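Local coordinates for Atu0111 protein (Agrobacterium tumefaciens, PDB 2FSQ) that is of unknown function but, as a member of the 2H clan, is probably related to the 2H phosphoesterases, which act on phosphate esters, at residues S57-T62 and E207-A212; T136-V141 and A200-E205; Q64-M69 and P196-M201; C47-G52 and S81-T86; S73-T78 and T182-V187. All coordinates share one frame; numbering follows the deposited sequence.

Contacts 1 and 3 are two ends of one pairing, helix 54-67 against helix 195-212; contact 2 sets the latter helix on strand 133-139, and Leu-138 touches Thr-62 and Leu-209, joining it to contact 1. All three lie toward the outer part of the chain, mostly buried, with some exposed edge residues in contacts 1 and 3, and no hydrogen bond crosses between their segments: methyls fill contacts 1 and 2, rings and selenium atoms contact 3. Contacts 4 and 5 lie nearer the chain's centre and are strand pairs held by backbone hydrogen bonds. Leu-83 packs on Leu-183 between them, and one acetate is hydrogen-bonded by Thr-86 of contact 4 and Thr-182 of contact 5.

Contact 1. Residues S57-T62 and E207-A212; sequences SAIVST and EKLRVA
Leu-209 reaches from its helix into the face of segment 57-62, where its CD1 methyl does most of the touching. The leucine CG is anti to the backbone N (chi1 -180°), and chi2 of 60° then bends CD1 toward the partner helix. There CD1 rests 3.7 Å from Ala-58 CB and 4.1 Å from Ile-59 CG1, the isoleucine side chain running at a slant to the leucine. Thr-62 meets the same residue at about a right angle: its OG1 lies 3.7 Å from Leu-209 CD1, while its CG2, on the other branch, is turned to Leu-138. A small residue suits position 58, because Ala-58 CB also abuts Ala-212 CB at 3.7 Å; this alanine pair brings the two backbones to a CA-CA distance of 6.0 Å. Ile-59, buried, sends the rest of its branched chain inward to Leu-49, Leu-83 and Met-143, and Leu-209 continues to Val-135 and Met-143. No hydrogen bond crosses, so this is a packing contact. With the axes of these short segments 9.5 Å apart and their directions at 171°, it is antiparallel packing of helices 54-67 and 195-212 on the outside of the hairpin of strands 133-139 and 142-147 in this alpha-beta fold.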
# COMPACT_ATOMS: atom_id res chain seq x y z
N SER A 57 17.12 -1.43 2.40
CA SER A 57 18.10 -0.44 1.97
C SER A 57 17.94 -0.03 0.51
O SER A 57 18.06 1.14 0.15
CB SER A 57 19.52 -0.94 2.24
OG SER A 57 19.74 -1.05 3.64
N ALA A 58 17.65 -1.01 -0.35
CA ALA A 58 17.42 -0.72 -1.76
C ALA A 58 16.21 0.21 -1.94
O ALA A 58 16.25 1.18 -2.72
CB ALA A 58 17.23 -2.01 -2.54
N ILE A 59 15.13 -0.09 -1.22
CA ILE A 59 13.90 0.69 -1.35
C ILE A 59 14.10 2.10 -0.81
O ILE A 59 13.63 3.08 -1.41
CB ILE A 59 12.72 -0.02 -0.66
CG1 ILE A 59 12.36 -1.29 -1.46
CG2 ILE A 59 11.52 0.93 -0.54
CD1 ILE A 59 11.38 -2.23 -0.77
N VAL A 60 14.86 2.20 0.28
CA VAL A 60 15.17 3.49 0.88
C VAL A 60 16.00 4.35 -0.09
O VAL A 60 15.79 5.56 -0.18
CB VAL A 60 15.81 3.34 2.26
CG1 VAL A 60 16.33 4.68 2.78
CG2 VAL A 60 14.78 2.78 3.25
N SER A 61 16.91 3.73 -0.84
CA SER A 61 17.65 4.45 -1.88
C SER A 61 16.75 5.00 -2.99
O SER A 61 16.93 6.13 -3.45
CB SER A 61 18.75 3.58 -2.48
OG SER A 61 19.79 3.38 -1.55
N THR A 62 15.79 4.18 -3.43
CA THR A 62 14.82 4.61 -4.43
C THR A 62 14.03 5.81 -3.90
O THR A 62 13.88 6.83 -4.56
CB THR A 62 13.85 3.45 -4.78
OG1 THR A 62 14.62 2.30 -5.20
CG2 THR A 62 12.85 3.86 -5.87
N GLU A 207 15.22 -0.14 -12.72
CA GLU A 207 16.19 -1.17 -13.07
C GLU A 207 17.23 -1.37 -11.97
O GLU A 207 17.65 -2.50 -11.71
CB GLU A 207 16.81 -0.94 -14.46
CG GLU A 207 17.55 0.36 -14.70
CD GLU A 207 18.47 0.32 -15.94
OE1 GLU A 207 18.54 -0.74 -16.61
OE2 GLU A 207 19.12 1.35 -16.24
N LYS A 208 17.61 -0.29 -11.29
CA LYS A 208 18.54 -0.36 -10.16
C LYS A 208 17.93 -1.15 -9.00
O LYS A 208 18.59 -1.99 -8.39
CB LYS A 208 18.98 1.04 -9.72
CG LYS A 208 19.96 1.09 -8.55
CD LYS A 208 20.29 2.52 -8.16
CE LYS A 208 21.23 2.54 -6.97
NZ LYS A 208 21.63 3.91 -6.58
N LEU A 209 16.65 -0.89 -8.73
CA LEU A 209 15.95 -1.57 -7.65
C LEU A 209 15.77 -3.06 -7.93
O LEU A 209 15.95 -3.89 -7.03
CB LEU A 209 14.59 -0.89 -7.40
CG LEU A 209 13.73 -1.46 -6.30
CD1 LEU A 209 14.42 -1.42 -4.95
CD2 LEU A 209 12.43 -0.70 -6.24
N ARG A 210 15.40 -3.40 -9.16
CA ARG A 210 15.22 -4.80 -9.56
C ARG A 210 16.50 -5.62 -9.41
O ARG A 210 16.46 -6.80 -9.05
CB ARG A 210 14.70 -4.90 -10.99
CG ARG A 210 13.22 -4.55 -11.13
CD ARG A 210 12.79 -4.63 -12.59
NE ARG A 210 12.70 -6.02 -13.02
CZ ARG A 210 13.05 -6.48 -14.22
NH1 ARG A 210 13.55 -5.66 -15.14
NH2 ARG A 210 12.92 -7.77 -14.49
N VAL A 211 17.64 -4.99 -9.67
CA VAL A 211 18.93 -5.66 -9.47
C VAL A 211 19.27 -5.79 -7.99
O VAL A 211 19.75 -6.84 -7.54
CB VAL A 211 20.07 -4.94 -10.23
CG1 VAL A 211 21.44 -5.51 -9.85
CG2 VAL A 211 19.84 -5.04 -11.74
N ALA A 212 19.04 -4.73 -7.22
CA ALA A 212 19.41 -4.71 -5.81
C ALA A 212 18.49 -5.57 -4.96
O ALA A 212 18.90 -6.09 -3.91
CB ALA A 212 19.42 -3.29 -5.28

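Contact 2. Residues T136-V141 and A200-E205; sequences TGLRPV and AMLDEE
Leu-202 is the first residue along segment 200-205 to meet the strand, and its two methyls divide the work. With CG anti to its carbonyl carbon (chi1 -68°), the side chain leans over the end of strand 133-139: CD2 sits against the backbone, 3.9 Å from Arg-139 C and 4.0 Å from Leu-138 CB, while CD1 comes within 4.1 Å of Pro-140 CD, the two side chains crossing at about a right angle. The main chain of Leu-202 is used as well, its O lying 3.8 Å from Leu-138 CD1. This is helix-on-sheet packing: the axes of these short segments approach to 8.1 Å, their directions 144° apart, and the helix lies over a hairpin whose strands, 133-139 and 142-147, are joined through Pro-140 and Val-141. Arg-139, whose CB points away from the helix, in one of its two conformers forms a salt bridge with Glu-178. One helical turn after Leu-202 comes Glu-205, which offers carbon rather than charge: Leu-138 CD1 is 3.7 Å from its C and 3.8 Å from its CB. Its chain then bends at chi2 (-59°), carrying the carboxylate away from the leucine toward one conformer of Arg-65, with which it makes a long, weak ion pair.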
# COMPACT_ATOMS: atom_id res chain seq x y z
N THR A 136 7.74 -4.62 -10.33
CA THR A 136 7.57 -4.59 -11.78
C THR A 136 7.44 -3.18 -12.34
O THR A 136 7.59 -2.99 -13.55
CB THR A 136 6.35 -5.40 -12.21
OG1 THR A 136 5.20 -4.90 -11.53
CG2 THR A 136 6.53 -6.86 -11.81
N GLY A 137 7.19 -2.19 -11.49
CA GLY A 137 7.04 -0.81 -11.98
C GLY A 137 7.29 0.16 -10.86
O GLY A 137 7.19 -0.22 -9.69
N LEU A 138 7.57 1.41 -11.22
CA LEU A 138 7.74 2.51 -10.26
C LEU A 138 6.96 3.70 -10.74
O LEU A 138 6.91 3.99 -11.93
CB LEU A 138 9.21 2.93 -10.15
CG LEU A 138 10.24 2.25 -9.27
CD1 LEU A 138 11.50 3.10 -9.22
CD2 LEU A 138 9.68 2.04 -7.88
N ARG A 139 6.40 4.42 -9.79
CA ARG A 139 5.67 5.66 -10.08
C ARG A 139 5.89 6.56 -8.87
O ARG A 139 6.40 6.12 -7.86
CB ARG A 139 4.20 5.33 -10.30
CG ARG A 139 3.63 4.58 -9.11
CD ARG A 139 2.30 3.96 -9.38
NE ARG A 139 1.92 3.13 -8.24
CZ ARG A 139 0.87 2.32 -8.21
NH1 ARG A 139 0.07 2.23 -9.26
NH2 ARG A 139 0.62 1.61 -7.12
N PRO A 140 5.54 7.85 -8.98
CA PRO A 140 5.81 8.73 -7.83
C PRO A 140 5.24 8.26 -6.49
O PRO A 140 5.84 8.54 -5.45
CB PRO A 140 5.19 10.06 -8.25
CG PRO A 140 5.35 10.04 -9.73
CD PRO A 140 4.99 8.62 -10.12
N VAL A 141 4.12 7.54 -6.50
CA VAL A 141 3.56 7.04 -5.24
C VAL A 141 4.22 5.76 -4.71
O VAL A 141 3.95 5.36 -3.58
CB VAL A 141 2.02 6.85 -5.28
CG1 VAL A 141 1.32 8.19 -5.44
CG2 VAL A 141 1.58 5.89 -6.37
N ALA A 200 12.35 9.54 -16.75
CA ALA A 200 13.71 9.09 -16.93
C ALA A 200 14.26 8.55 -15.61
O ALA A 200 14.91 7.50 -15.58
CB ALA A 200 14.56 10.23 -17.46
N MSE A 201 13.99 9.25 -14.50
CA MSE A 201 14.46 8.80 -13.21
C MSE A 201 13.76 7.51 -12.79
O MSE A 201 14.42 6.60 -12.27
CB MSE A 201 14.27 9.89 -12.14
CG MSE A 201 14.70 9.46 -10.74
SE MSE A 201 13.34 8.50 -9.70
CE MSE A 201 12.19 10.03 -9.28
N LEU A 202 12.45 7.41 -13.03
CA LEU A 202 11.71 6.19 -12.61
C LEU A 202 12.25 4.97 -13.37
O LEU A 202 12.40 3.90 -12.80
CB LEU A 202 10.21 6.36 -12.86
CG LEU A 202 9.56 7.40 -11.94
CD1 LEU A 202 8.20 7.83 -12.47
CD2 LEU A 202 9.43 6.88 -10.52
N ASP A 203 12.58 5.17 -14.64
CA ASP A 203 13.12 4.08 -15.46
C ASP A 203 14.45 3.62 -14.89
O ASP A 203 14.69 2.42 -14.69
CB ASP A 203 13.31 4.54 -16.91
CG ASP A 203 12.01 4.69 -17.68
OD1 ASP A 203 10.95 4.23 -17.19
OD2 ASP A 203 12.04 5.30 -18.77
N GLU A 204 15.32 4.58 -14.61
CA GLU A 204 16.66 4.27 -14.13
C GLU A 204 16.57 3.60 -12.75
O GLU A 204 17.24 2.59 -12.50
CB GLU A 204 17.51 5.56 -14.08
CG GLU A 204 18.95 5.37 -13.63
CD GLU A 204 19.77 6.63 -13.80
OE1 GLU A 204 20.18 6.91 -14.95
OE2 GLU A 204 20.02 7.32 -12.78
N GLU A 205 15.73 4.14 -11.87
CA GLU A 205 15.62 3.60 -10.51
C GLU A 205 14.93 2.24 -10.44
O GLU A 205 15.27 1.43 -9.59
CB GLU A 205 14.94 4.58 -9.54
CG GLU A 205 15.73 5.88 -9.34
CD GLU A 205 17.14 5.68 -8.80
OE1 GLU A 205 17.33 4.88 -7.86
OE2 GLU A 205 18.06 6.37 -9.32

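Contact 3. Residues Q64-M69 and P196-M201; sequences QRFLDM and PRWQAM. With ACY (acetic acid), chain C.
The two backbones stay well apart, Arg-65 CA being 7.9 Å from Met-201 CA and Met-69 CA 8.3 Å from Trp-198 CA, so long side chains must fill the gap. They do so with two Met-aromatic contacts and a T-shaped ring pair, where helix 54-67 runs out against helix 195-212. Met-69, a selenomethionine, slides past the indole of Trp-198 in the opposite direction, over one face: its CB is 3.4 Å from Trp-198 CZ2, its CG makes a CH-pi contact over the six-membered ring, and its SE stands farther off above the five-membered ring. Bends at chi2 and chi3 carry the chain on, so that Met-69 CE meets Met-201 CB, 3.5 Å away. A flexible, unbranched residue suits this path. Trp-198 in turn directs its edge at the face of Phe-66, ring centroids 5.6 Å apart and planes at 70°; the indole N-H is satisfied by Glu-71. Met-201, also selenomethionine, has its SE obliquely beside the Phe-66 ring, with CE 3.6 Å from Phe-66 CD1. Arg-197 slides along Met-69 in the opposite direction, bringing SE to its guanidinium edge, and forms a salt bridge with Glu-71. An acetate, probably from the crystallisation liquor, takes two bonds from the same arginine: NE to O at 3.0 Å, nearly straight at 173°, and NH2 to OXT at 2.9 Å.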
# COMPACT_ATOMS: atom_id res chain seq x y z
N GLN A 64 14.91 7.93 -1.69
CA GLN A 64 15.77 9.13 -1.72
C GLN A 64 15.87 9.81 -3.08
O GLN A 64 15.87 11.05 -3.16
CB GLN A 64 17.17 8.83 -1.16
CG GLN A 64 18.09 10.06 -1.03
CD GLN A 64 17.51 11.21 -0.22
OE1 GLN A 64 17.16 11.05 0.95
NE2 GLN A 64 17.44 12.40 -0.82
N ARG A 65 15.94 9.02 -4.16
CA ARG A 65 15.94 9.60 -5.49
C ARG A 65 14.66 10.39 -5.69
O ARG A 65 14.67 11.41 -6.40
CB ARG A 65 16.07 8.52 -6.55
CG ARG A 65 16.56 9.05 -7.87
CD ARG A 65 17.91 9.74 -7.75
NE ARG A 65 18.53 9.93 -9.05
CZ ARG A 65 18.20 10.86 -9.94
NH1 ARG A 65 17.21 11.72 -9.73
NH2 ARG A 65 18.86 10.91 -11.09
N PHE A 66 13.56 9.92 -5.09
CA PHE A 66 12.29 10.64 -5.21
C PHE A 66 12.35 11.95 -4.40
O PHE A 66 11.95 13.01 -4.89
CB PHE A 66 11.12 9.83 -4.64
CG PHE A 66 10.64 8.68 -5.51
CD1 PHE A 66 11.46 8.01 -6.41
CD2 PHE A 66 9.34 8.22 -5.33
CE1 PHE A 66 10.96 6.93 -7.16
CE2 PHE A 66 8.84 7.16 -6.05
CZ PHE A 66 9.65 6.50 -6.97
N LEU A 67 12.86 11.87 -3.17
CA LEU A 67 13.02 13.06 -2.33
C LEU A 67 13.95 14.10 -2.98
O LEU A 67 13.77 15.31 -2.78
CB LEU A 67 13.52 12.66 -0.94
CG LEU A 67 12.49 11.99 -0.01
CD1 LEU A 67 13.12 11.21 1.14
CD2 LEU A 67 11.54 13.04 0.55
N ASP A 68 14.90 13.64 -3.79
CA ASP A 68 15.83 14.57 -4.47
C ASP A 68 15.13 15.51 -5.43
O ASP A 68 15.66 16.56 -5.76
CB ASP A 68 16.91 13.83 -5.28
CG ASP A 68 17.95 13.12 -4.42
OD1 ASP A 68 18.07 13.40 -3.21
OD2 ASP A 68 18.66 12.25 -4.99
N MSE A 69 13.95 15.11 -5.92
CA MSE A 69 13.25 15.87 -6.94
C MSE A 69 12.56 17.08 -6.30
O MSE A 69 12.04 16.99 -5.18
CB MSE A 69 12.18 15.02 -7.64
CG MSE A 69 12.68 13.76 -8.36
SE MSE A 69 13.87 14.16 -9.86
CE MSE A 69 13.08 13.05 -11.20
N PRO A 196 8.74 14.30 -18.19
CA PRO A 196 9.83 13.54 -18.82
C PRO A 196 11.02 13.28 -17.89
O PRO A 196 11.61 12.19 -17.92
CB PRO A 196 10.23 14.42 -20.02
CG PRO A 196 8.94 15.16 -20.36
CD PRO A 196 8.37 15.49 -18.99
N ARG A 197 11.34 14.23 -17.03
CA ARG A 197 12.41 14.02 -16.07
C ARG A 197 12.05 12.92 -15.06
O ARG A 197 12.85 12.02 -14.78
CB ARG A 197 12.74 15.35 -15.35
CG ARG A 197 13.54 15.17 -14.07
CD ARG A 197 14.16 16.45 -13.48
NE ARG A 197 13.24 17.56 -13.49
CZ ARG A 197 12.34 17.80 -12.53
NH1 ARG A 197 12.24 16.99 -11.47
NH2 ARG A 197 11.52 18.84 -12.63
N TRP A 198 10.84 12.97 -14.50
CA TRP A 198 10.40 11.90 -13.62
C TRP A 198 10.44 10.55 -14.33
O TRP A 198 10.88 9.57 -13.75
CB TRP A 198 9.01 12.18 -13.05
CG TRP A 198 9.08 12.98 -11.80
CD1 TRP A 198 9.18 14.35 -11.70
CD2 TRP A 198 9.06 12.48 -10.45
NE1 TRP A 198 9.24 14.73 -10.37
CE2 TRP A 198 9.18 13.60 -9.59
CE3 TRP A 198 8.99 11.20 -9.89
CZ2 TRP A 198 9.17 13.47 -8.19
CZ3 TRP A 198 8.99 11.07 -8.50
CH2 TRP A 198 9.10 12.21 -7.66
N GLN A 199 9.97 10.49 -15.57
CA GLN A 199 9.99 9.20 -16.27
C GLN A 199 11.41 8.67 -16.41
O GLN A 199 11.66 7.46 -16.22
CB GLN A 199 9.35 9.27 -17.64
CG GLN A 199 9.18 7.87 -18.24
CD GLN A 199 8.28 6.98 -17.39
OE1 GLN A 199 8.70 5.90 -16.89
NE2 GLN A 199 7.06 7.43 -17.20
N ALA A 200 12.35 9.54 -16.75
CA ALA A 200 13.71 9.09 -16.93
C ALA A 200 14.26 8.55 -15.61
O ALA A 200 14.91 7.50 -15.58
CB ALA A 200 14.56 10.23 -17.46
N MSE A 201 13.99 9.25 -14.50
CA MSE A 201 14.46 8.80 -13.21
C MSE A 201 13.76 7.51 -12.79
O MSE A 201 14.42 6.60 -12.27
CB MSE A 201 14.27 9.89 -12.14
CG MSE A 201 14.70 9.46 -10.74
SE MSE A 201 13.34 8.50 -9.70
CE MSE A 201 12.19 10.03 -9.28
C ACY C . 12.11 19.95 -16.11
O ACY C . 13.16 19.30 -15.88
OXT ACY C . 11.20 20.09 -15.26
CH3 ACY C . 11.89 20.59 -17.45

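Contact 4. Residues C47-G52 and S81-T86; sequences CHLVEG and SSLHMT. With ACY (acetic acid), chain B.
His-48 and His-84 stand side by side on one face of the sheet, a non-hydrogen-bonded antiparallel pair with their CA atoms 4.1 Å apart, yet their rings diverge. His-84 CB lies over one face of the His-48 imidazole; chi1 of 57° puts the His-84 CG between the backbone N and the carbonyl carbon and swings its ring away, to meet Phe-232. The His-48 ring instead extends past Leu-83 O toward the 3-10 turn, where its NE2 is 2.8 Å from a water that also gives a weak bond to Ser-81 O. Next along the strands, Cys-47 and Met-85, a selenomethionine, form a hydrogen-bonded pair whose side chains turn to the opposite, buried face; there Met-85 meets Phe-179 and Ile-181. Their backbones exchange two bonds of 2.8 Å, Cys-47 N to Met-85 O (173°, almost straight) and Met-85 N to Cys-47 O. Residues 84-86 read His-Met-Thr, consistent with one of the His-x-Ser/Thr motifs that line the active site in 2H phosphoesterases. The Thr-86 hydroxyl donates to OXT of an acetate, probably from the crystallisation liquor, 2.9 Å from OG1, and Thr-182 holds the same acetate. Beyond the paired residues the strands loosen: Leu-49 N makes a weak bond to Leu-83 O, and a water 2.7 Å from Leu-83 O donates to that oxygen while accepting weakly from Leu-49 N. The buried side chains of Leu-49 and Leu-83 pass at a slant, Leu-49 CD1 lying 3.7 Å from Leu-83 CB, and Leu-49 also packs on Ile-181.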
# COMPACT_ATOMS: atom_id res chain seq x y z
N CYS A 47 2.22 -6.85 4.85
CA CYS A 47 3.58 -7.37 5.05
C CYS A 47 4.54 -6.20 5.15
O CYS A 47 4.74 -5.47 4.17
CB CYS A 47 4.00 -8.22 3.85
SG CYS A 47 3.04 -9.73 3.60
N HIS A 48 5.14 -6.00 6.33
CA HIS A 48 6.16 -4.96 6.46
C HIS A 48 7.46 -5.43 5.79
O HIS A 48 7.64 -6.62 5.55
CB HIS A 48 6.45 -4.66 7.93
CG HIS A 48 5.45 -3.77 8.59
ND1 HIS A 48 4.34 -4.27 9.25
CD2 HIS A 48 5.40 -2.43 8.74
CE1 HIS A 48 3.65 -3.26 9.76
NE2 HIS A 48 4.27 -2.13 9.47
N LEU A 49 8.36 -4.49 5.50
CA LEU A 49 9.74 -4.86 5.14
C LEU A 49 10.47 -5.38 6.38
O LEU A 49 10.03 -5.18 7.52
CB LEU A 49 10.47 -3.66 4.55
CG LEU A 49 9.83 -3.01 3.33
CD1 LEU A 49 10.67 -1.85 2.82
CD2 LEU A 49 9.61 -4.03 2.21
N VAL A 50 11.57 -6.07 6.14
CA VAL A 50 12.45 -6.52 7.22
C VAL A 50 13.50 -5.42 7.49
O VAL A 50 14.31 -5.09 6.63
CB VAL A 50 13.11 -7.86 6.86
CG1 VAL A 50 14.11 -8.27 7.93
CG2 VAL A 50 12.06 -8.95 6.66
N GLU A 51 13.43 -4.82 8.69
CA GLU A 51 14.31 -3.69 9.02
C GLU A 51 15.76 -4.13 8.92
O GLU A 51 16.12 -5.21 9.39
CB GLU A 51 14.00 -3.09 10.41
CG GLU A 51 14.77 -1.78 10.73
CD GLU A 51 14.19 -0.99 11.89
OE1 GLU A 51 14.85 -0.95 12.95
OE2 GLU A 51 13.10 -0.39 11.75
N GLY A 52 16.57 -3.30 8.28
CA GLY A 52 18.00 -3.56 8.10
C GLY A 52 18.37 -4.47 6.93
O GLY A 52 19.55 -4.66 6.65
N SER A 81 9.85 3.24 8.53
CA SER A 81 9.44 2.11 9.35
C SER A 81 7.99 1.64 9.08
O SER A 81 7.58 0.60 9.59
CB SER A 81 9.59 2.39 10.84
OG SER A 81 8.74 3.47 11.23
N SER A 82 7.23 2.43 8.31
CA SER A 82 5.85 2.09 7.95
C SER A 82 5.73 1.33 6.65
O SER A 82 4.64 0.90 6.31
CB SER A 82 4.97 3.34 7.82
OG SER A 82 5.27 4.04 6.62
N LEU A 83 6.83 1.19 5.91
CA LEU A 83 6.74 0.61 4.57
C LEU A 83 6.20 -0.81 4.60
O LEU A 83 6.62 -1.64 5.41
CB LEU A 83 8.09 0.66 3.86
CG LEU A 83 8.61 2.07 3.53
CD1 LEU A 83 10.05 2.05 2.98
CD2 LEU A 83 7.67 2.87 2.60
N HIS A 84 5.25 -1.08 3.71
CA HIS A 84 4.59 -2.37 3.72
C HIS A 84 3.91 -2.61 2.39
O HIS A 84 3.62 -1.66 1.66
CB HIS A 84 3.49 -2.41 4.80
CG HIS A 84 2.46 -1.34 4.64
ND1 HIS A 84 1.22 -1.53 4.05
CD2 HIS A 84 2.50 -0.04 5.01
CE1 HIS A 84 0.56 -0.38 4.05
NE2 HIS A 84 1.31 0.54 4.63
N MSE A 85 3.65 -3.87 2.09
CA MSE A 85 2.75 -4.22 1.01
C MSE A 85 1.45 -4.69 1.65
O MSE A 85 1.43 -5.67 2.38
CB MSE A 85 3.30 -5.36 0.15
CG MSE A 85 2.37 -5.65 -1.02
SE MSE A 85 2.94 -7.26 -2.00
CE MSE A 85 2.08 -8.57 -0.85
N THR A 86 0.34 -4.01 1.36
CA THR A 86 -0.97 -4.50 1.83
C THR A 86 -1.32 -5.80 1.11
O THR A 86 -1.11 -5.95 -0.10
CB THR A 86 -2.03 -3.43 1.59
OG1 THR A 86 -1.65 -2.27 2.33
CG2 THR A 86 -3.43 -3.88 2.05
C ACY B . -1.59 1.06 0.41
O ACY B . -0.56 1.45 1.02
OXT ACY B . -2.10 -0.09 0.55
CH3 ACY B . -2.24 1.98 -0.58
O HOH W 1 4.38 0.43 10.69
O HOH W 2 8.71 -1.90 7.14

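Contact 5. Residues S73-T78 and T182-V187; sequences SQLAFT and TLSYIV. With ACY (acetic acid), chain B.
Leu-75 and Ile-186 lie side by side, pointing the same way, and press Leu-75 CD2 against Ile-186 CD1 at 3.4 Å, tighter than usual for two methyls. On the other face the small Ala-76 leaves space for Val-187, whose CG2 comes 3.8 Å from Ala-76 CB. Back on the leucine face, Phe-77 spreads its ring over Ser-184: the serine CB sits above the ring centre, 4.1 Å from the centroid and 9° off the normal. The serine chi1 of 77° turns OG to Pro-140 O, which it hydrogen-bonds. Between the faces runs a two-stranded antiparallel ladder, with Ala-76 N to Tyr-185 O at 2.8 Å and Tyr-185 N to Ala-76 O at 2.9 Å. At the far end Thr-78 N bonds weakly to Leu-183 O, and a water donates to both Leu-183 O and Thr-78 O. At the polar edge Thr-182 OG1 donates to O of an acetate (2.9 Å), probably from the crystallisation liquor. Backbone bonds thus fix the register and apolar contacts brace both faces, while the Thr-182 hydroxyl can hold a small anion, placed as the Ser/Thr of a second His-x-Ser/Thr motif probably would be in 2H proteins.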
# COMPACT_ATOMS: atom_id res chain seq x y z
N SER A 73 8.13 18.08 -2.92
CA SER A 73 7.35 19.01 -2.11
C SER A 73 5.84 18.85 -2.29
O SER A 73 5.06 19.33 -1.46
CB SER A 73 7.78 20.45 -2.40
OG SER A 73 7.60 20.80 -3.76
N GLN A 74 5.43 18.16 -3.36
CA GLN A 74 4.02 17.89 -3.69
C GLN A 74 3.59 16.47 -3.32
O GLN A 74 2.50 16.04 -3.70
CB GLN A 74 3.78 18.10 -5.18
CG GLN A 74 4.19 19.46 -5.70
CD GLN A 74 3.91 19.61 -7.18
OE1 GLN A 74 2.79 19.39 -7.66
NE2 GLN A 74 4.91 20.02 -7.91
N LEU A 75 4.46 15.77 -2.60
CA LEU A 75 4.24 14.38 -2.19
C LEU A 75 4.32 14.29 -0.69
O LEU A 75 5.06 15.04 -0.05
CB LEU A 75 5.33 13.49 -2.79
CG LEU A 75 5.40 13.41 -4.32
CD1 LEU A 75 6.59 12.55 -4.74
CD2 LEU A 75 4.12 12.83 -4.88
N ALA A 76 3.52 13.40 -0.11
CA ALA A 76 3.54 13.15 1.32
C ALA A 76 4.16 11.79 1.54
O ALA A 76 3.55 10.74 1.26
CB ALA A 76 2.15 13.19 1.91
N PHE A 77 5.42 11.78 1.98
CA PHE A 77 6.15 10.53 2.18
C PHE A 77 5.82 9.94 3.54
O PHE A 77 5.76 10.67 4.54
CB PHE A 77 7.67 10.76 2.07
CG PHE A 77 8.16 10.96 0.66
CD1 PHE A 77 8.71 9.91 -0.06
CD2 PHE A 77 8.04 12.21 0.06
CE1 PHE A 77 9.15 10.10 -1.37
CE2 PHE A 77 8.48 12.42 -1.23
CZ PHE A 77 9.03 11.37 -1.95
N THR A 78 5.62 8.63 3.57
CA THR A 78 5.36 7.91 4.80
C THR A 78 6.71 7.53 5.45
O THR A 78 7.74 7.50 4.78
CB THR A 78 4.56 6.64 4.47
OG1 THR A 78 5.29 5.89 3.49
CG2 THR A 78 3.21 7.02 3.87
N THR A 182 3.51 1.58 -1.03
CA THR A 182 3.37 3.03 -1.08
C THR A 182 4.62 3.69 -0.51
O THR A 182 5.04 3.38 0.61
CB THR A 182 2.13 3.43 -0.28
OG1 THR A 182 0.98 2.89 -0.94
CG2 THR A 182 2.01 4.98 -0.16
N LEU A 183 5.22 4.57 -1.30
CA LEU A 183 6.28 5.44 -0.79
C LEU A 183 5.72 6.82 -0.45
O LEU A 183 6.24 7.50 0.43
CB LEU A 183 7.41 5.58 -1.82
CG LEU A 183 8.19 4.30 -2.12
CD1 LEU A 183 9.26 4.60 -3.14
CD2 LEU A 183 8.80 3.70 -0.86
N SER A 184 4.67 7.25 -1.15
CA SER A 184 4.13 8.60 -0.93
C SER A 184 2.70 8.68 -1.39
O SER A 184 2.21 7.80 -2.10
CB SER A 184 4.96 9.66 -1.67
OG SER A 184 4.65 9.67 -3.05
N TYR A 185 2.05 9.78 -1.01
CA TYR A 185 0.76 10.16 -1.57
C TYR A 185 0.91 11.45 -2.35
O TYR A 185 1.64 12.35 -1.93
CB TYR A 185 -0.25 10.38 -0.44
CG TYR A 185 -0.73 9.09 0.17
CD1 TYR A 185 -1.92 8.51 -0.26
CD2 TYR A 185 0.02 8.43 1.13
CE1 TYR A 185 -2.36 7.31 0.26
CE2 TYR A 185 -0.42 7.21 1.67
CZ TYR A 185 -1.60 6.66 1.21
OH TYR A 185 -2.05 5.48 1.73
N ILE A 186 0.18 11.56 -3.45
CA ILE A 186 0.16 12.81 -4.21
C ILE A 186 -0.67 13.84 -3.43
O ILE A 186 -1.85 13.61 -3.15
CB ILE A 186 -0.48 12.62 -5.60
CG1 ILE A 186 0.15 11.43 -6.33
CG2 ILE A 186 -0.42 13.93 -6.40
CD1 ILE A 186 1.56 11.65 -6.73
N VAL A 187 -0.05 14.97 -3.09
CA VAL A 187 -0.75 16.07 -2.42
C VAL A 187 -1.33 17.08 -3.41
O VAL A 187 -2.45 17.57 -3.22
CB VAL A 187 0.18 16.78 -1.41
CG1 VAL A 187 -0.59 17.87 -0.64
CG2 VAL A 187 0.78 15.77 -0.46
C ACY B . -1.59 1.06 0.41
O ACY B . -0.56 1.45 1.02
OXT ACY B . -2.10 -0.09 0.55
CH3 ACY B . -2.24 1.98 -0.58
O HOH W 3 8.02 6.34 2.15